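Local coordinates for protein succinate-semialdehyde dehydrogenase (Synechococcus, PDB 3VZ1) that probably oxidises succinic semialdehyde to succinate with a nicotinamide cofactor, as a member of the aldehyde dehydrogenase family, at residues A[53-58]-A[97-102]; A[252-257]-A[287-292]. All blocks are in the same frame, centred on the assembly; numbering follows the deposited sequence.

Interaction 1 (A[53-58]-A[97-102])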
ATOM      1  N   TRP A  53      18.684   7.657 -20.266  1.00 15.06           N
ATOM      2  CA  TRP A  53      18.480   8.884 -19.510  1.00 14.66           C
ATOM      3  C   TRP A  53      18.898   8.732 -18.021  1.00 15.28           C
ATOM      4  O   TRP A  53      19.563   9.603 -17.468  1.00 16.51           O
ATOM      5  CB  TRP A  53      17.037   9.360 -19.677  1.00 13.75           C
ATOM      6  CG  TRP A  53      16.649   9.740 -21.113  1.00 13.69           C
ATOM      7  CD1 TRP A  53      17.472  10.259 -22.097  1.00 14.32           C
ATOM      8  CD2 TRP A  53      15.347   9.640 -21.706  1.00 12.70           C
ATOM      9  NE1 TRP A  53      16.750  10.481 -23.257  1.00 14.01           N
ATOM     10  CE2 TRP A  53      15.447  10.116 -23.037  1.00 13.04           C
ATOM     11  CE3 TRP A  53      14.102   9.202 -21.239  1.00 14.09           C
ATOM     12  CZ2 TRP A  53      14.338  10.166 -23.910  1.00 13.94           C
ATOM     13  CZ3 TRP A  53      13.000   9.268 -22.105  1.00 14.64           C
ATOM     14  CH2 TRP A  53      13.132   9.742 -23.425  1.00 13.30           C
ATOM     15  N   LEU A  54      18.522   7.616 -17.394  1.00 15.34           N
ATOM     16  CA  LEU A  54      18.975   7.277 -16.054  1.00 15.49           C
ATOM     17  C   LEU A  54      20.460   7.051 -15.930  1.00 14.99           C
ATOM     18  O   LEU A  54      21.035   7.406 -14.910  1.00 14.15           O
ATOM     19  CB  LEU A  54      18.265   6.032 -15.529  1.00 15.58           C
ATOM     20  CG  LEU A  54      17.170   6.150 -14.480  1.00 18.88           C
ATOM     21  CD1 LEU A  54      16.932   4.755 -13.885  1.00 19.34           C
ATOM     22  CD2 LEU A  54      17.456   7.186 -13.361  1.00 16.03           C
ATOM     23  N   GLU A  55      21.087   6.446 -16.941  1.00 15.70           N
ATOM     24  CA  GLU A  55      22.557   6.316 -16.927  1.00 16.50           C
ATOM     25  C   GLU A  55      23.246   7.661 -17.158  1.00 15.38           C
ATOM     26  O   GLU A  55      24.296   7.909 -16.587  1.00 16.16           O
ATOM     27  CB  GLU A  55      23.058   5.213 -17.876  1.00 17.02           C
ATOM     28  CG  GLU A  55      22.436   3.839 -17.531  1.00 18.71           C
ATOM     29  CD  GLU A  55      22.952   2.655 -18.380  1.00 20.94           C
ATOM     30  OE1 GLU A  55      23.134   2.818 -19.608  1.00 24.56           O
ATOM     31  OE2 GLU A  55      23.143   1.544 -17.796  1.00 27.30           O
ATOM     32  N   ASN A  56      22.645   8.536 -17.956  1.00 14.21           N
ATOM     33  CA  ASN A  56      23.125   9.910 -18.065  1.00 14.16           C
ATOM     34  C   ASN A  56      23.079  10.643 -16.733  1.00 14.39           C
ATOM     35  O   ASN A  56      24.058  11.302 -16.356  1.00 15.07           O
ATOM     36  CB  ASN A  56      22.332  10.716 -19.102  1.00 13.73           C
ATOM     37  CG  ASN A  56      22.630  10.316 -20.518  1.00 13.67           C
ATOM     38  OD1 ASN A  56      23.583   9.562 -20.789  1.00 13.07           O
ATOM     39  ND2 ASN A  56      21.806  10.815 -21.455  1.00 12.82           N
ATOM     40  N   ALA A  57      21.960  10.522 -16.010  1.00 13.76           N
ATOM     41  CA  ALA A  57      21.853  11.133 -14.682  1.00 13.57           C
ATOM     42  C   ALA A  57      22.944  10.593 -13.743  1.00 13.85           C
ATOM     43  O   ALA A  57      23.589  11.356 -13.045  1.00 13.35           O
ATOM     44  CB  ALA A  57      20.433  10.904 -14.075  1.00 13.16           C
ATOM     45  N   ALA A  58      23.141   9.267 -13.744  1.00 13.69           N
ATOM     46  CA  ALA A  58      24.204   8.624 -12.978  1.00 13.50           C
ATOM     47  C   ALA A  58      25.565   9.238 -13.325  1.00 13.24           C
ATOM     48  O   ALA A  58      26.288   9.631 -12.430  1.00 12.99           O
ATOM     49  CB  ALA A  58      24.195   7.131 -13.232  1.00 13.54           C
ATOM     50  N   TYR A  97      18.449   0.664 -11.219  1.00 12.08           N
ATOM     51  CA  TYR A  97      17.187   0.565 -11.927  1.00 12.30           C
ATOM     52  C   TYR A  97      17.326   0.710 -13.426  1.00 12.33           C
ATOM     53  O   TYR A  97      16.544   0.130 -14.167  1.00 12.60           O
ATOM     54  CB  TYR A  97      16.137   1.530 -11.361  1.00 12.19           C
ATOM     55  CG  TYR A  97      15.615   1.050 -10.035  1.00 11.76           C
ATOM     56  CD1 TYR A  97      14.813  -0.080  -9.968  1.00 11.69           C
ATOM     57  CD2 TYR A  97      15.952   1.692  -8.851  1.00 10.33           C
ATOM     58  CE1 TYR A  97      14.344  -0.539  -8.761  1.00 11.89           C
ATOM     59  CE2 TYR A  97      15.465   1.229  -7.633  1.00 12.26           C
ATOM     60  CZ  TYR A  97      14.676   0.111  -7.608  1.00 10.91           C
ATOM     61  OH  TYR A  97      14.179  -0.383  -6.431  1.00 12.90           O
ATOM     62  N   ALA A  98      18.320   1.461 -13.885  1.00 11.87           N
ATOM     63  CA  ALA A  98      18.653   1.431 -15.313  1.00 12.22           C
ATOM     64  C   ALA A  98      18.873  -0.017 -15.770  1.00 13.09           C
ATOM     65  O   ALA A  98      18.355  -0.454 -16.813  1.00 12.93           O
ATOM     66  CB  ALA A  98      19.884   2.227 -15.582  1.00 11.51           C
ATOM     67  N   GLU A  99      19.658  -0.745 -14.984  1.00 13.19           N
ATOM     68  CA  GLU A  99      20.103  -2.094 -15.359  1.00 14.52           C
ATOM     69  C   GLU A  99      19.076  -3.202 -15.130  1.00 14.47           C
ATOM     70  O   GLU A  99      19.140  -4.263 -15.804  1.00 14.54           O
ATOM     71  CB  GLU A  99      21.398  -2.435 -14.606  1.00 13.68           C
ATOM     72  CG  GLU A  99      22.616  -1.650 -15.114  1.00 17.45           C
ATOM     73  CD  GLU A  99      23.791  -1.774 -14.187  1.00 21.73           C
ATOM     74  OE1 GLU A  99      23.851  -2.778 -13.447  1.00 25.29           O
ATOM     75  OE2 GLU A  99      24.656  -0.875 -14.190  1.00 25.68           O
ATOM     76  N   HIS A 100      18.173  -2.974 -14.166  1.00 14.06           N
ATOM     77  CA  HIS A 100      17.214  -3.993 -13.723  1.00 15.36           C
ATOM     78  C   HIS A 100      15.751  -3.720 -14.010  1.00 15.36           C
ATOM     79  O   HIS A 100      14.947  -4.634 -13.907  1.00 15.23           O
ATOM     80  CB  HIS A 100      17.331  -4.223 -12.207  1.00 14.89           C
ATOM     81  CG  HIS A 100      18.651  -4.779 -11.802  1.00 16.32           C
ATOM     82  ND1 HIS A 100      18.951  -6.118 -11.894  1.00 16.81           N
ATOM     83  CD2 HIS A 100      19.769  -4.168 -11.341  1.00 16.15           C
ATOM     84  CE1 HIS A 100      20.196  -6.313 -11.500  1.00 17.33           C
ATOM     85  NE2 HIS A 100      20.712  -5.148 -11.154  1.00 19.56           N
ATOM     86  N   GLY A 101      15.407  -2.464 -14.299  1.00 15.51           N
ATOM     87  CA  GLY A 101      14.023  -2.042 -14.381  1.00 16.16           C
ATOM     88  C   GLY A 101      13.181  -2.811 -15.369  1.00 16.80           C
ATOM     89  O   GLY A 101      12.060  -3.212 -15.045  1.00 16.95           O
ATOM     90  N   GLU A 102      13.704  -3.017 -16.576  1.00 17.47           N
ATOM     91  CA  GLU A 102      12.950  -3.766 -17.589  1.00 17.50           C
ATOM     92  C   GLU A 102      12.675  -5.214 -17.146  1.00 17.97           C
ATOM     93  O   GLU A 102      11.548  -5.650 -17.180  1.00 17.46           O
ATOM     94  CB  GLU A 102      13.663  -3.752 -18.935  1.00 18.33           C
ATOM     95  CG  GLU A 102      12.939  -4.521 -20.014  1.00 18.15           C
ATOM     96  CD  GLU A 102      13.409  -4.148 -21.405  1.00 20.68           C
ATOM     97  OE1 GLU A 102      14.455  -3.495 -21.566  1.00 21.33           O
ATOM     98  OE2 GLU A 102      12.707  -4.505 -22.356  1.00 23.82           O
TER
HETATM   99  O   HOH W   1      24.362   1.333 -15.526  1.00 23.00           O
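Leu54 and Glu55 press against Ala98 from neighbouring positions of one helical turn, and between them they show how a helix pair can be apolar on one flank and water-bridged on the other. Helices 47-63 and 80-104 run nearly antiparallel here, their segment axes at 159° and 9.7 Å apart at closest approach. The tight flank belongs to Leu54. Its chi1 of -105° lies away from the usual staggered positions, and this turn carries CD1 up to the opposing backbone, where it rests 3.6 Å from the amide N of Ala98. The same methyl also meets Tyr97 CB, while Leu54 CB faces the methyl of Ala98 at 4.1 Å. Glu55 lays its CG 3.6 Å from that alanine methyl, Ala98 CB, before extending onward. Toward the solvent side the character changes. No direct hydrogen bond crosses the interface; instead the carboxylates of Glu55 and Glu99 lie close, OE2 to OE2 4.6 Å, with one water between them. The water donates to Glu55 OE2 and to Glu99 OE2, each at 2.6 Å, so its two protons probably ease the repulsion of two like charges. Arg51, one turn before Glu55, makes a long, weak ion pair with Glu55 OE2 and also touches Ala98 and Glu99. On the buried flank, the Tyr97 ring turns off from helix 47-63 and its OH hydrogen-bonds to the carbonyl O of Gly441. Helix 138-149 covers this flank, receiving Leu54 on Ala145 and Met149 and Tyr97 on Ala145 and Pro146, so the helix that follows strand 116-130 packs across the seam between the two antiparallel helices.

Interaction 2 (A[252-257]-A[287-292])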
ATOM      1  N   VAL A 252      31.612   0.698  14.871  1.00 18.07           N
ATOM      2  CA  VAL A 252      30.411   0.741  14.016  1.00 17.06           C
ATOM      3  C   VAL A 252      29.202   1.472  14.656  1.00 16.52           C
ATOM      4  O   VAL A 252      28.507   2.250  13.991  1.00 15.18           O
ATOM      5  CB  VAL A 252      30.045  -0.681  13.479  1.00 17.08           C
ATOM      6  CG1 VAL A 252      28.747  -0.641  12.705  1.00 14.50           C
ATOM      7  CG2 VAL A 252      31.206  -1.233  12.574  1.00 16.82           C
ATOM      8  N   GLY A 253      28.976   1.255  15.948  1.00 15.79           N
ATOM      9  CA  GLY A 253      27.863   1.924  16.633  1.00 15.81           C
ATOM     10  C   GLY A 253      28.050   3.433  16.777  1.00 15.80           C
ATOM     11  O   GLY A 253      27.085   4.195  16.830  1.00 16.52           O
ATOM     12  N   THR A 254      29.300   3.863  16.841  1.00 15.21           N
ATOM     13  CA  THR A 254      29.619   5.264  16.914  1.00 14.93           C
ATOM     14  C   THR A 254      29.285   5.929  15.595  1.00 15.27           C
ATOM     15  O   THR A 254      28.623   6.977  15.562  1.00 14.71           O
ATOM     16  CB  THR A 254      31.098   5.455  17.287  1.00 15.28           C
ATOM     17  OG1 THR A 254      31.271   5.095  18.664  1.00 13.73           O
ATOM     18  CG2 THR A 254      31.565   6.908  17.035  1.00 14.34           C
ATOM     19  N   VAL A 255      29.722   5.306  14.511  1.00 15.10           N
ATOM     20  CA  VAL A 255      29.292   5.707  13.173  1.00 16.16           C
ATOM     21  C   VAL A 255      27.754   5.685  13.014  1.00 15.55           C
ATOM     22  O   VAL A 255      27.148   6.670  12.565  1.00 15.66           O
ATOM     23  CB  VAL A 255      29.923   4.776  12.090  1.00 15.91           C
ATOM     24  CG1 VAL A 255      29.384   5.118  10.683  1.00 17.28           C
ATOM     25  CG2 VAL A 255      31.442   4.860  12.134  1.00 17.77           C
ATOM     26  N   ALA A 256      27.122   4.563  13.354  1.00 14.77           N
ATOM     27  CA  ALA A 256      25.664   4.467  13.229  1.00 14.90           C
ATOM     28  C   ALA A 256      24.938   5.598  13.990  1.00 15.12           C
ATOM     29  O   ALA A 256      23.951   6.137  13.504  1.00 15.67           O
ATOM     30  CB  ALA A 256      25.190   3.131  13.679  1.00 13.98           C
ATOM     31  N   ARG A 257      25.450   5.994  15.153  1.00 15.40           N
ATOM     32  CA  ARG A 257      24.795   7.049  15.931  1.00 15.89           C
ATOM     33  C   ARG A 257      25.104   8.454  15.415  1.00 16.18           C
ATOM     34  O   ARG A 257      24.285   9.373  15.495  1.00 14.95           O
ATOM     35  CB  ARG A 257      25.172   6.965  17.416  1.00 15.97           C
ATOM     36  CG  ARG A 257      24.535   8.061  18.291  1.00 17.75           C
ATOM     37  CD  ARG A 257      23.372   8.675  17.500  1.00 24.30           C
ATOM     38  NE  ARG A 257      22.199   8.909  18.286  1.00 25.11           N
ATOM     39  CZ  ARG A 257      21.049   9.332  17.795  1.00 22.78           C
ATOM     40  NH1 ARG A 257      20.887   9.579  16.487  1.00 22.18           N
ATOM     41  NH2 ARG A 257      20.065   9.503  18.639  1.00 20.61           N
ATOM     42  N   LEU A 287      34.815   6.961  25.218  1.00 20.18           N
ATOM     43  CA  LEU A 287      36.096   7.394  24.648  1.00 20.36           C
ATOM     44  C   LEU A 287      35.971   7.750  23.142  1.00 20.50           C
ATOM     45  O   LEU A 287      36.457   8.792  22.699  1.00 20.66           O
ATOM     46  CB  LEU A 287      37.181   6.328  24.900  1.00 19.92           C
ATOM     47  CG  LEU A 287      37.636   6.172  26.363  1.00 19.84           C
ATOM     48  CD1 LEU A 287      38.334   4.849  26.545  1.00 20.19           C
ATOM     49  CD2 LEU A 287      38.542   7.349  26.839  1.00 21.25           C
ATOM     50  N   LYS A 288      35.298   6.905  22.367  1.00 20.98           N
ATOM     51  CA  LYS A 288      35.039   7.213  20.950  1.00 21.41           C
ATOM     52  C   LYS A 288      34.354   8.578  20.696  1.00 20.66           C
ATOM     53  O   LYS A 288      34.829   9.389  19.886  1.00 19.95           O
ATOM     54  CB  LYS A 288      34.202   6.099  20.323  1.00 22.13           C
ATOM     55  CG  LYS A 288      34.912   5.316  19.252  1.00 25.43           C
ATOM     56  CD  LYS A 288      35.191   6.191  18.070  1.00 30.66           C
ATOM     57  CE  LYS A 288      36.230   5.548  17.183  1.00 35.05           C
ATOM     58  NZ  LYS A 288      36.608   6.457  16.056  1.00 37.37           N
ATOM     59  N   PHE A 289      33.218   8.792  21.359  1.00 20.36           N
ATOM     60  CA  PHE A 289      32.393  10.009  21.194  1.00 20.28           C
ATOM     61  C   PHE A 289      33.167  11.250  21.620  1.00 20.63           C
ATOM     62  O   PHE A 289      33.054  12.323  20.992  1.00 20.54           O
ATOM     63  CB  PHE A 289      31.139   9.908  22.052  1.00 19.58           C
ATOM     64  CG  PHE A 289      29.971   9.182  21.389  1.00 18.81           C
ATOM     65  CD1 PHE A 289      30.160   8.005  20.664  1.00 17.95           C
ATOM     66  CD2 PHE A 289      28.678   9.661  21.553  1.00 17.86           C
ATOM     67  CE1 PHE A 289      29.085   7.342  20.076  1.00 17.69           C
ATOM     68  CE2 PHE A 289      27.567   9.000  20.970  1.00 18.08           C
ATOM     69  CZ  PHE A 289      27.774   7.839  20.238  1.00 17.85           C
ATOM     70  N   ALA A 290      33.945  11.098  22.703  1.00 20.59           N
ATOM     71  CA  ALA A 290      34.691  12.211  23.284  1.00 20.95           C
ATOM     72  C   ALA A 290      35.723  12.795  22.332  1.00 21.43           C
ATOM     73  O   ALA A 290      36.041  13.978  22.409  1.00 22.35           O
ATOM     74  CB  ALA A 290      35.368  11.792  24.612  1.00 20.82           C
ATOM     75  N   SER A 291      36.292  11.975  21.459  1.00 21.65           N
ATOM     76  CA  SER A 291      37.343  12.496  20.619  1.00 21.90           C
ATOM     77  C   SER A 291      36.879  12.790  19.193  1.00 22.35           C
ATOM     78  O   SER A 291      37.699  13.113  18.349  1.00 21.80           O
ATOM     79  CB  SER A 291      38.568  11.569  20.653  1.00 22.81           C
ATOM     80  OG  SER A 291      39.221  11.673  21.920  1.00 20.12           O
ATOM     81  N   LEU A 292      35.567  12.716  18.938  1.00 22.54           N
ATOM     82  CA  LEU A 292      35.049  13.089  17.627  1.00 22.73           C
ATOM     83  C   LEU A 292      35.317  14.559  17.335  1.00 23.35           C
ATOM     84  O   LEU A 292      35.166  15.411  18.204  1.00 23.33           O
ATOM     85  CB  LEU A 292      33.565  12.767  17.489  1.00 22.08           C
ATOM     86  CG  LEU A 292      33.197  11.275  17.368  1.00 22.51           C
ATOM     87  CD1 LEU A 292      31.684  11.103  17.387  1.00 20.11           C
ATOM     88  CD2 LEU A 292      33.833  10.587  16.142  1.00 21.16           C
TER
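Thr254 and Phe289 mark the closest backbone approach, CA to CA 7.0 Å, where the last turns of helix 246-258 meet the end of helix 275-290. Helix 246-258 is the connection of a beta-alpha-beta crossover between the adjacent parallel strands 237-240 and 270-274, in the sheet of the aldehyde dehydrogenase catalytic domain, and helix 275-290 follows directly on the second strand. The contact is carried by one edge of the Phe289 ring. Thr254 OG1 lies in the ring plane, 3.4 Å from Phe289 CE1, while Arg257, three residues on, brings CG to 3.8 Å from Phe289 CZ. The threonine hydroxyl does not rely on the ring for its polar partner, since OG1 is hydrogen-bonded to the carbonyl O of Val250 in its own helix. With CG anti to the backbone N (chi1 179°), the Arg257 chain passes CZ and then bends away, and its NH2 reaches the carbonyl oxygens of Val367 and Leu363. Replacing Phe289 by an alanine would probably leave a gap beside Thr254 and Arg257 and cost the arginine's methylenes their apolar neighbour. Lys288 crosses the threonine with its aliphatic part, CB 3.5 Å from Thr254 OG1. Just past the helix end, Leu292 adds a further apolar contact, its CD1 standing 4.2 Å from the CG2 methyl of Thr254.

Followed from the N terminus, the two contacts come in series, neither nesting within nor crossing the other. Interaction 1 closes a loop of 38 residues, almost entirely helical, that turns through helix 65-76 and returns along helix 80-104; it ties helix 47-63 to helix 80-104 just ahead of strands 108-109 and 116-130, in the sheet of the cofactor-binding part of the aldehyde dehydrogenase fold. Interaction 2 closes a shorter loop, 29 residues including strand 270-274, and ties together helices attached to the other large sheet. The centres of interactions 1 and 2 lie about 36 Å apart. The nearest atoms of interactions 1 and 2 are about 23 Å apart. The principle is common to both: helices close in sequence are joined locally, each pair within its own lobe.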